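Trehalose-6-phosphate phosphatase (Candida albicans, PDB 5DXF) belongs to glycosyltransferase family 20 and, in this N-terminal fragment, has the GT-B type of fold, with two Rossmann-like lobes. Local coordinates at residues Val368-Ser373 with Pro405-Gln410; Gln348-Phe353 with Thr385-Ile390; Lys182-Tyr187 with Leu208-Gln213; Leu34-Ser39 with Ile201-Tyr206. One frame throughout, in Å; residues are numbered along the deposited sequence.

How the interactions relate
From the N terminus, interaction 4 opens first, at Leu34-Ser39. Interaction 3 opens at Lys182-Tyr187, before Ile201-Tyr206 returns to close interaction 4. Leu208-Gln213 then closes interaction 3, so the two contacts cross. They tie strands 34-37 and 200-204 to the helices packed beside them, and their centres lie about 10 Å apart. In the second lobe two contacts cross in the same way, with the helix pair opening first. Interaction 2 opens at Gln348-Phe353 and interaction 1 at Val368-Ser373. Interaction 2 closes at Thr385-Ile390 and interaction 1 at Pro405-Gln410. These two also touch, as a helix pair on a parallel sheet. Interactions 1 and 4, one from each lobe, have centres about 33 Å apart.

Interaction 1 (Val368-Ser373 with Pro405-Gln410)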
# COMPACT_ATOMS: atom_id res chain seq x y z
N VAL A 368 -10.57 16.41 18.47
CA VAL A 368 -11.20 15.12 18.19
C VAL A 368 -10.37 14.31 17.20
O VAL A 368 -10.06 14.79 16.11
CB VAL A 368 -12.62 15.29 17.64
CG1 VAL A 368 -13.19 13.95 17.22
CG2 VAL A 368 -13.51 15.96 18.68
N LEU A 369 -10.00 13.10 17.59
CA LEU A 369 -9.27 12.19 16.72
C LEU A 369 -10.23 11.22 16.04
O LEU A 369 -10.90 10.44 16.70
CB LEU A 369 -8.20 11.42 17.51
CG LEU A 369 -7.24 10.50 16.76
CD1 LEU A 369 -5.87 10.48 17.43
CD2 LEU A 369 -7.78 9.08 16.67
N ILE A 370 -10.30 11.29 14.71
CA ILE A 370 -11.14 10.37 13.95
C ILE A 370 -10.29 9.32 13.25
O ILE A 370 -9.48 9.64 12.38
CB ILE A 370 -11.99 11.12 12.90
CG1 ILE A 370 -12.97 12.07 13.60
CG2 ILE A 370 -12.74 10.14 12.02
CD1 ILE A 370 -13.60 13.09 12.68
N GLN A 371 -10.48 8.06 13.65
CA GLN A 371 -9.76 6.95 13.06
C GLN A 371 -10.72 5.97 12.39
O GLN A 371 -11.60 5.41 13.04
CB GLN A 371 -8.92 6.22 14.11
CG GLN A 371 -8.00 5.15 13.55
CD GLN A 371 -6.87 5.73 12.72
OE1 GLN A 371 -6.39 6.83 12.99
NE2 GLN A 371 -6.45 4.99 11.70
N VAL A 372 -10.56 5.79 11.08
CA VAL A 372 -11.29 4.75 10.36
C VAL A 372 -10.32 3.62 10.03
O VAL A 372 -9.28 3.84 9.42
CB VAL A 372 -11.95 5.30 9.08
CG1 VAL A 372 -11.06 6.35 8.43
CG2 VAL A 372 -12.24 4.16 8.10
N SER A 373 -10.67 2.41 10.47
CA SER A 373 -9.75 1.28 10.37
C SER A 373 -10.28 0.16 9.49
O SER A 373 -11.48 -0.02 9.33
CB SER A 373 -9.43 0.74 11.76
OG SER A 373 -10.61 0.59 12.53
N PRO A 405 -13.24 12.37 22.38
CA PRO A 405 -11.88 12.59 21.85
C PRO A 405 -11.51 11.67 20.70
O PRO A 405 -10.98 12.15 19.69
CB PRO A 405 -10.99 12.32 23.07
CG PRO A 405 -11.86 12.59 24.24
CD PRO A 405 -13.23 12.13 23.83
N VAL A 406 -11.77 10.37 20.84
CA VAL A 406 -11.45 9.42 19.77
C VAL A 406 -12.70 8.78 19.17
O VAL A 406 -13.50 8.18 19.88
CB VAL A 406 -10.52 8.30 20.27
CG1 VAL A 406 -10.20 7.35 19.12
CG2 VAL A 406 -9.25 8.88 20.84
N LEU A 407 -12.85 8.92 17.86
CA LEU A 407 -13.92 8.26 17.13
C LEU A 407 -13.34 7.15 16.26
O LEU A 407 -12.48 7.41 15.41
CB LEU A 407 -14.71 9.26 16.29
CG LEU A 407 -15.54 10.26 17.10
CD1 LEU A 407 -16.08 11.38 16.22
CD2 LEU A 407 -16.66 9.56 17.84
N HIS A 408 -13.79 5.92 16.49
CA HIS A 408 -13.26 4.76 15.79
C HIS A 408 -14.32 4.08 14.92
O HIS A 408 -15.27 3.49 15.44
CB HIS A 408 -12.68 3.76 16.78
CG HIS A 408 -11.86 2.68 16.14
ND1 HIS A 408 -11.41 1.58 16.84
CD2 HIS A 408 -11.41 2.53 14.87
CE1 HIS A 408 -10.71 0.80 16.03
NE2 HIS A 408 -10.70 1.35 14.83
N TYR A 409 -14.14 4.17 13.61
CA TYR A 409 -15.04 3.53 12.67
C TYR A 409 -14.35 2.33 12.02
O TYR A 409 -13.33 2.49 11.36
CB TYR A 409 -15.50 4.52 11.60
CG TYR A 409 -16.15 5.77 12.15
CD1 TYR A 409 -17.49 5.79 12.50
CD2 TYR A 409 -15.41 6.93 12.32
CE1 TYR A 409 -18.08 6.93 13.00
CE2 TYR A 409 -15.99 8.08 12.82
CZ TYR A 409 -17.33 8.07 13.16
OH TYR A 409 -17.90 9.22 13.67
N GLN A 410 -14.92 1.14 12.21
CA GLN A 410 -14.37 -0.07 11.62
C GLN A 410 -15.21 -0.53 10.44
O GLN A 410 -14.89 -1.53 9.78
CB GLN A 410 -14.26 -1.18 12.68
CG GLN A 410 -13.20 -0.91 13.73
CD GLN A 410 -13.28 -1.85 14.92
OE1 GLN A 410 -13.66 -1.45 16.02
NE2 GLN A 410 -12.91 -3.11 14.70
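Ser373, Leu407 and Tyr409 lose the most surface to this contact, where strands 367-374 and 406-409 run side by side. The backbone of Ser373 donates from N to Tyr409 O at 2.8 Å. Its OG lies at the edge of the His408 ring, near its plane and close to NE2; a hydrogen bond is likely, but the modelled spacing is too short to rely on. Leu407 is gripped through both backbone groups. Its N donates to Leu369 O at 2.7 Å, and its O accepts from Gln371 N at 2.7 Å. CG of Leu407 lies anti to its carbonyl carbon (chi1 -68°). This puts Leu407 CD1 4.0 Å from Val368 CG1 and 4.1 Å from Ile370 CG1. Tyr409 N donates to Gln371 O at 2.9 Å. The Tyr409 ring turns its edge to Ile370, with Tyr409 CE2 3.9 Å from Ile370 CG2. On the other face Leu369 and Val406 point the same way. The amide of Gln371 leads away from the neighbouring strand and bonds to Lys349 and Asp338. Strand 332-339 adds the third strand, beyond 367-374. With helix 381-398 as the connection, the pair forms a beta-alpha-beta crossover of a Rossmann-like parallel sheet.

Interaction 2 (Gln348-Phe353 with Thr385-Ile390); sequences QKLEGF and TRVTEI
Glu351 OE1 is the side-chain polar atom that comes near the other helix, though loosely. It lies 4.4 Å from Arg386 NH2, too far for a salt bridge, and 4.3 Å from Ile390 CD1. The opposite charges may still attract weakly at this partly open margin. No hydrogen bond crosses between the two segments, and the contact is mainly apolar. Leu350 carries it from one side. Its CG is anti to the carbonyl carbon (chi1 -63°), which sends CD1 across to Val387. There Leu350 CD1 lies 3.6 Å from Val387 CG1 and also touches the carbonyl O of Val387. The two side chains cross at about a right angle. Ile390 comes in against the base of Leu350, with Ile390 CG2 3.7 Å from Leu350 CB. Ile347, about one turn before Leu350 in the same helix, touches Arg386, Val387 and Ile390 and extends the apolar seam. Toward the sheet, Leu350 packs on Leu369 of strand 367-374, and Val387 touches His408 of strand 406-409. The segment axes approach to 9.8 Å and run nearly parallel, 18° apart. Such side-by-side parallel helices, lying on one face of a parallel sheet, are a hallmark of the layered Rossmann-like alpha/beta fold.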
# COMPACT_ATOMS: atom_id res chain seq x y z
N GLN A 348 0.67 3.51 18.43
CA GLN A 348 1.59 4.61 18.68
C GLN A 348 0.89 5.96 18.52
O GLN A 348 1.16 6.90 19.27
CB GLN A 348 2.80 4.53 17.75
CG GLN A 348 3.78 3.40 18.07
CD GLN A 348 3.23 2.03 17.74
OE1 GLN A 348 2.50 1.85 16.77
NE2 GLN A 348 3.57 1.04 18.56
N LYS A 349 -0.01 6.03 17.55
CA LYS A 349 -0.80 7.24 17.32
C LYS A 349 -1.67 7.55 18.53
O LYS A 349 -1.74 8.70 18.98
CB LYS A 349 -1.66 7.08 16.07
CG LYS A 349 -2.47 8.32 15.71
CD LYS A 349 -3.43 8.04 14.56
CE LYS A 349 -2.71 7.41 13.37
NZ LYS A 349 -3.60 7.27 12.19
N LEU A 350 -2.34 6.52 19.05
CA LEU A 350 -3.23 6.69 20.19
C LEU A 350 -2.47 7.02 21.47
O LEU A 350 -2.95 7.80 22.29
CB LEU A 350 -4.07 5.42 20.39
CG LEU A 350 -5.01 5.08 19.23
CD1 LEU A 350 -5.73 3.77 19.51
CD2 LEU A 350 -6.00 6.20 18.99
N GLU A 351 -1.29 6.42 21.64
CA GLU A 351 -0.47 6.70 22.80
C GLU A 351 0.04 8.14 22.76
O GLU A 351 -0.05 8.87 23.75
CB GLU A 351 0.70 5.72 22.88
CG GLU A 351 0.33 4.40 23.55
CD GLU A 351 1.29 3.28 23.22
OE1 GLU A 351 1.14 2.17 23.79
OE2 GLU A 351 2.20 3.49 22.39
N GLY A 352 0.55 8.55 21.60
CA GLY A 352 0.98 9.92 21.41
C GLY A 352 -0.15 10.91 21.62
O GLY A 352 0.05 11.99 22.18
N PHE A 353 -1.35 10.53 21.19
CA PHE A 353 -2.53 11.39 21.34
C PHE A 353 -2.91 11.53 22.80
O PHE A 353 -3.25 12.63 23.26
CB PHE A 353 -3.71 10.83 20.54
CG PHE A 353 -4.96 11.66 20.67
CD1 PHE A 353 -4.93 13.03 20.49
CD2 PHE A 353 -6.18 11.05 20.95
CE1 PHE A 353 -6.08 13.79 20.60
CE2 PHE A 353 -7.33 11.80 21.06
CZ PHE A 353 -7.28 13.17 20.89
N THR A 385 -7.42 -5.34 20.17
CA THR A 385 -7.72 -5.31 21.60
C THR A 385 -6.98 -4.18 22.31
O THR A 385 -7.56 -3.47 23.13
CB THR A 385 -7.38 -6.66 22.27
OG1 THR A 385 -8.16 -7.71 21.69
CG2 THR A 385 -7.68 -6.60 23.77
N ARG A 386 -5.70 -4.02 22.00
CA ARG A 386 -4.88 -2.97 22.60
C ARG A 386 -5.33 -1.58 22.15
O ARG A 386 -5.55 -0.70 22.98
CB ARG A 386 -3.40 -3.17 22.24
CG ARG A 386 -2.76 -4.41 22.85
CD ARG A 386 -1.33 -4.56 22.37
NE ARG A 386 -0.51 -3.44 22.81
CZ ARG A 386 0.74 -3.22 22.40
NH1 ARG A 386 1.31 -4.04 21.54
NH2 ARG A 386 1.41 -2.17 22.86
N VAL A 387 -5.45 -1.40 20.83
CA VAL A 387 -5.97 -0.17 20.24
C VAL A 387 -7.25 0.26 20.93
O VAL A 387 -7.41 1.41 21.36
CB VAL A 387 -6.25 -0.32 18.73
CG1 VAL A 387 -7.26 0.73 18.26
CG2 VAL A 387 -4.97 -0.24 17.92
N THR A 388 -8.16 -0.70 21.02
CA THR A 388 -9.45 -0.51 21.63
C THR A 388 -9.37 -0.13 23.10
O THR A 388 -10.10 0.75 23.57
CB THR A 388 -10.28 -1.78 21.47
OG1 THR A 388 -10.71 -1.91 20.11
CG2 THR A 388 -11.44 -1.73 22.35
N GLU A 389 -8.48 -0.80 23.83
CA GLU A 389 -8.26 -0.50 25.24
C GLU A 389 -7.79 0.94 25.42
O GLU A 389 -8.29 1.67 26.29
CB GLU A 389 -7.25 -1.48 25.84
CG GLU A 389 -6.86 -1.18 27.29
CD GLU A 389 -6.01 -2.27 27.91
OE1 GLU A 389 -5.38 -2.02 28.96
OE2 GLU A 389 -5.99 -3.39 27.36
N ILE A 390 -6.84 1.36 24.59
CA ILE A 390 -6.32 2.72 24.65
C ILE A 390 -7.42 3.73 24.32
O ILE A 390 -7.54 4.76 24.99
CB ILE A 390 -5.13 2.91 23.70
CG1 ILE A 390 -4.06 1.86 23.96
CG2 ILE A 390 -4.54 4.30 23.85
CD1 ILE A 390 -3.02 1.74 22.86

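Interaction 3 (Lys182-Tyr187 with Leu208-Gln213); sequences KFNEAY and LLLLPQ
Tyr187 and Leu208 make the closest apolar meeting, their side chains crossing at about a right angle. Both methyls of Leu208 lie along one flank of the tyrosine ring. Leu208 CD2 is 3.4 Å from Tyr187 CD1, and Leu208 CD1 is 3.5 Å from Tyr187 CE1. Leu208 CD2 also touches the edge of the Phe183 ring, 3.9 Å from Phe183 CE2. Asn184 comes next and has the largest share of buried surface. Its CG is anti to the carbonyl carbon (chi1 -71°), and the amide reaches across Leu210, with Asn184 CG 3.4 Å from Leu210 CB. Asn184 OD1 lies 3.5 Å from Leu210 N. Leu211 CD1 touches both the carbonyl O of Asn184 and Tyr187 CB, 3.8 Å from Tyr187 CB. Outer residues hold these groups in place. Asn184 ND2 bonds to Tyr180 O in its own helix. Tyr187 OH bonds to Met37 O, with a weak bond to Thr38 O, and the Phe183 ring meets Trp88 at about 80°. The contact thus joins helix 173-194 to the start of helix 211-218. Strand 84-88 and helix 147-160 flank the aromatic side, while helix 244-251 packs on Leu209.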
# COMPACT_ATOMS: atom_id res chain seq x y z
N LYS A 182 1.56 -23.90 -5.51
CA LYS A 182 0.41 -24.15 -6.38
C LYS A 182 -0.14 -22.84 -6.97
O LYS A 182 -0.39 -22.75 -8.17
CB LYS A 182 -0.71 -24.88 -5.63
CG LYS A 182 -0.35 -26.28 -5.16
CD LYS A 182 -1.56 -27.20 -5.30
CE LYS A 182 -1.56 -28.30 -4.25
NZ LYS A 182 -0.43 -29.25 -4.41
N PHE A 183 -0.33 -21.86 -6.10
CA PHE A 183 -0.74 -20.51 -6.48
C PHE A 183 0.10 -19.96 -7.63
O PHE A 183 -0.42 -19.60 -8.70
CB PHE A 183 -0.64 -19.59 -5.26
CG PHE A 183 -1.40 -18.29 -5.38
CD1 PHE A 183 -2.73 -18.24 -5.04
CD2 PHE A 183 -0.76 -17.12 -5.79
CE1 PHE A 183 -3.44 -17.06 -5.13
CE2 PHE A 183 -1.47 -15.93 -5.87
CZ PHE A 183 -2.81 -15.90 -5.54
N ASN A 184 1.41 -19.90 -7.39
CA ASN A 184 2.35 -19.46 -8.43
C ASN A 184 2.27 -20.29 -9.72
O ASN A 184 2.36 -19.75 -10.83
CB ASN A 184 3.78 -19.50 -7.90
CG ASN A 184 4.06 -18.41 -6.88
OD1 ASN A 184 4.66 -17.38 -7.19
ND2 ASN A 184 3.62 -18.63 -5.64
N GLU A 185 2.11 -21.60 -9.56
CA GLU A 185 2.01 -22.52 -10.70
C GLU A 185 0.80 -22.22 -11.57
O GLU A 185 0.88 -22.27 -12.80
CB GLU A 185 1.94 -23.97 -10.21
CG GLU A 185 3.29 -24.66 -10.12
CD GLU A 185 3.17 -26.07 -9.58
OE1 GLU A 185 2.03 -26.49 -9.28
OE2 GLU A 185 4.21 -26.75 -9.46
N ALA A 186 -0.31 -21.92 -10.92
CA ALA A 186 -1.53 -21.56 -11.63
C ALA A 186 -1.34 -20.23 -12.35
O ALA A 186 -1.77 -20.08 -13.50
CB ALA A 186 -2.71 -21.51 -10.68
N TYR A 187 -0.69 -19.27 -11.68
CA TYR A 187 -0.41 -18.00 -12.35
C TYR A 187 0.40 -18.23 -13.64
O TYR A 187 -0.05 -17.83 -14.72
CB TYR A 187 0.29 -17.01 -11.41
CG TYR A 187 -0.69 -16.13 -10.66
CD1 TYR A 187 -0.53 -14.75 -10.60
CD2 TYR A 187 -1.81 -16.69 -10.05
CE1 TYR A 187 -1.45 -13.96 -9.93
CE2 TYR A 187 -2.72 -15.90 -9.38
CZ TYR A 187 -2.54 -14.55 -9.32
OH TYR A 187 -3.46 -13.78 -8.64
N LEU A 208 3.71 -13.47 -5.48
CA LEU A 208 4.22 -13.90 -6.78
C LEU A 208 5.74 -13.83 -6.87
O LEU A 208 6.30 -13.59 -7.94
CB LEU A 208 3.58 -13.06 -7.88
CG LEU A 208 2.05 -13.11 -7.85
CD1 LEU A 208 1.45 -12.26 -8.96
CD2 LEU A 208 1.59 -14.56 -7.95
N LEU A 209 6.40 -14.03 -5.74
CA LEU A 209 7.85 -14.00 -5.65
C LEU A 209 8.52 -15.10 -6.45
O LEU A 209 9.61 -14.93 -6.98
CB LEU A 209 8.30 -14.08 -4.20
CG LEU A 209 8.04 -12.83 -3.37
CD1 LEU A 209 8.59 -13.03 -1.98
CD2 LEU A 209 8.62 -11.60 -4.02
N LEU A 210 7.88 -16.26 -6.47
CA LEU A 210 8.37 -17.41 -7.21
C LEU A 210 8.41 -17.17 -8.71
O LEU A 210 9.31 -17.65 -9.40
CB LEU A 210 7.49 -18.62 -6.91
CG LEU A 210 7.70 -19.26 -5.54
CD1 LEU A 210 6.97 -20.59 -5.42
CD2 LEU A 210 9.18 -19.42 -5.25
N LEU A 211 7.43 -16.44 -9.21
CA LEU A 211 7.06 -16.44 -10.62
C LEU A 211 8.10 -16.01 -11.64
O LEU A 211 8.28 -16.68 -12.63
CB LEU A 211 5.83 -15.55 -10.77
CG LEU A 211 4.88 -15.74 -11.93
CD1 LEU A 211 4.07 -17.01 -11.75
CD2 LEU A 211 3.97 -14.53 -12.02
N PRO A 212 8.82 -14.92 -11.41
CA PRO A 212 9.78 -14.47 -12.43
C PRO A 212 10.79 -15.53 -12.92
O PRO A 212 11.07 -15.53 -14.14
CB PRO A 212 10.51 -13.32 -11.72
CG PRO A 212 9.53 -12.82 -10.72
CD PRO A 212 8.84 -14.05 -10.23
N GLN A 213 11.31 -16.37 -12.04
CA GLN A 213 12.14 -17.48 -12.46
C GLN A 213 11.36 -18.48 -13.31
O GLN A 213 11.86 -18.97 -14.30
CB GLN A 213 12.80 -18.18 -11.28
CG GLN A 213 13.77 -19.28 -11.66
CD GLN A 213 14.97 -18.76 -12.42
OE1 GLN A 213 15.72 -17.93 -11.91
NE2 GLN A 213 15.16 -19.25 -13.65

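Interaction 4 (Leu34-Ser39 with Ile201-Tyr206)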
# COMPACT_ATOMS: atom_id res chain seq x y z
N LEU A 34 1.18 -7.00 -19.72
CA LEU A 34 0.46 -7.85 -18.79
C LEU A 34 0.77 -7.45 -17.36
O LEU A 34 1.92 -7.45 -16.94
CB LEU A 34 0.83 -9.30 -19.02
CG LEU A 34 0.91 -9.73 -20.48
CD1 LEU A 34 0.79 -11.24 -20.57
CD2 LEU A 34 -0.18 -9.06 -21.29
N ASN A 35 -0.28 -7.15 -16.60
CA ASN A 35 -0.11 -6.76 -15.22
C ASN A 35 -0.58 -7.91 -14.40
O ASN A 35 -1.66 -8.42 -14.62
CB ASN A 35 -0.98 -5.56 -14.90
CG ASN A 35 -0.22 -4.49 -14.17
OD1 ASN A 35 1.00 -4.50 -14.12
ND2 ASN A 35 -0.94 -3.55 -13.59
N VAL A 36 0.26 -8.35 -13.47
CA VAL A 36 -0.03 -9.54 -12.70
C VAL A 36 -0.15 -9.19 -11.23
O VAL A 36 0.70 -8.51 -10.69
CB VAL A 36 1.03 -10.63 -12.90
CG1 VAL A 36 0.41 -12.00 -12.68
CG2 VAL A 36 1.64 -10.55 -14.29
N MET A 37 -1.20 -9.67 -10.60
CA MET A 37 -1.56 -9.24 -9.26
C MET A 37 -1.96 -10.37 -8.33
O MET A 37 -2.28 -11.47 -8.78
CB MET A 37 -2.71 -8.25 -9.35
CG MET A 37 -2.32 -6.82 -9.04
SD MET A 37 -3.52 -5.69 -9.74
CE MET A 37 -2.42 -4.48 -10.45
N THR A 38 -1.94 -10.10 -7.03
CA THR A 38 -2.42 -11.07 -6.05
C THR A 38 -3.90 -11.34 -6.25
O THR A 38 -4.33 -12.48 -6.21
CB THR A 38 -2.24 -10.55 -4.62
OG1 THR A 38 -0.86 -10.33 -4.34
CG2 THR A 38 -2.78 -11.55 -3.63
N SER A 39 -4.68 -10.30 -6.41
CA SER A 39 -6.11 -10.51 -6.52
C SER A 39 -6.72 -9.53 -7.50
O SER A 39 -6.20 -8.45 -7.71
CB SER A 39 -6.77 -10.38 -5.16
OG SER A 39 -6.97 -9.02 -4.82
N ILE A 201 6.05 -8.17 -19.33
CA ILE A 201 5.37 -8.70 -18.15
C ILE A 201 5.68 -7.92 -16.90
O ILE A 201 6.83 -7.67 -16.58
CB ILE A 201 5.72 -10.18 -17.91
CG1 ILE A 201 5.67 -10.97 -19.21
CG2 ILE A 201 4.74 -10.79 -16.92
CD1 ILE A 201 4.26 -11.21 -19.71
N TRP A 202 4.63 -7.53 -16.19
CA TRP A 202 4.76 -6.82 -14.94
C TRP A 202 4.10 -7.63 -13.85
O TRP A 202 2.94 -7.99 -13.97
CB TRP A 202 4.10 -5.46 -15.05
CG TRP A 202 4.53 -4.51 -14.02
CD1 TRP A 202 5.10 -4.81 -12.84
CD2 TRP A 202 4.43 -3.09 -14.07
NE1 TRP A 202 5.37 -3.67 -12.14
CE2 TRP A 202 4.97 -2.59 -12.88
CE3 TRP A 202 3.94 -2.18 -15.01
CZ2 TRP A 202 5.03 -1.24 -12.60
CZ3 TRP A 202 4.01 -0.84 -14.73
CH2 TRP A 202 4.54 -0.38 -13.54
N ILE A 203 4.82 -7.92 -12.78
CA ILE A 203 4.26 -8.69 -11.68
C ILE A 203 4.44 -7.98 -10.35
O ILE A 203 5.48 -7.37 -10.10
CB ILE A 203 4.88 -10.07 -11.57
CG1 ILE A 203 4.76 -10.82 -12.88
CG2 ILE A 203 4.19 -10.85 -10.47
CD1 ILE A 203 6.09 -11.28 -13.43
N HIS A 204 3.44 -8.05 -9.49
CA HIS A 204 3.51 -7.33 -8.23
C HIS A 204 3.43 -8.19 -6.97
O HIS A 204 2.58 -9.04 -6.83
CB HIS A 204 2.43 -6.27 -8.18
CG HIS A 204 2.34 -5.44 -9.42
ND1 HIS A 204 2.65 -4.11 -9.45
CD2 HIS A 204 1.94 -5.76 -10.67
CE1 HIS A 204 2.46 -3.64 -10.67
NE2 HIS A 204 2.04 -4.62 -11.43
N ASP A 205 4.37 -7.93 -6.07
CA ASP A 205 4.27 -8.28 -4.66
C ASP A 205 4.61 -9.71 -4.24
O ASP A 205 4.96 -10.54 -5.04
CB ASP A 205 2.94 -7.85 -4.08
CG ASP A 205 3.06 -6.64 -3.20
OD1 ASP A 205 4.16 -6.07 -3.12
OD2 ASP A 205 2.05 -6.25 -2.58
N TYR A 206 4.47 -9.94 -2.94
CA TYR A 206 4.95 -11.15 -2.28
C TYR A 206 4.26 -12.46 -2.64
O TYR A 206 4.82 -13.53 -2.44
CB TYR A 206 5.00 -10.95 -0.77
CG TYR A 206 3.73 -10.41 -0.18
CD1 TYR A 206 3.39 -9.08 -0.32
CD2 TYR A 206 2.88 -11.23 0.53
CE1 TYR A 206 2.22 -8.59 0.23
CE2 TYR A 206 1.71 -10.76 1.07
CZ TYR A 206 1.39 -9.44 0.93
OH TYR A 206 0.23 -8.97 1.47
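His204 NE2 donates to Asn35 OD1 at 2.9 Å, nearly straight (167°). His204 CG is anti to its carbonyl carbon (chi1 -47°), which carries the ring over to strand 34-37. The oxygen lies in the imidazole plane, but the donor sits well above the amide plane, 52° out of it. The other ring nitrogen, ND1, bonds to His229, so two bonds fix the rotation of the ring. Val36 O lies at the same ring's edge and accepts from His204 N at 3.0 Å. At the other end Trp202 N donates to Leu34 O at 2.8 Å. Val36 N also points to Trp202 O, although the position of that oxygen is less sure. The backbone bonds join strands 34-37 and 200-204 in parallel register. Asn35 and Trp202 share a face and point the same way, with Asn35 OD1 3.4 Å from Trp202 CB. The indole stacks on Phe519 of helix 512-526. The reverse face is aliphatic. Leu34 CD1 meets Ile201 CD1 at 3.6 Å, and Val36 CB meets Ile203 CG1 at 3.7 Å. Leu208 packs against Val36 and Ile203 on this face. In this sheet the first six strands along the chain lie parallel in the order 3-2-1-4-5-6, as in a Rossmann-like fold. This pair, the first and fourth strands, is the centre of those six, where the chain switches direction across the sheet.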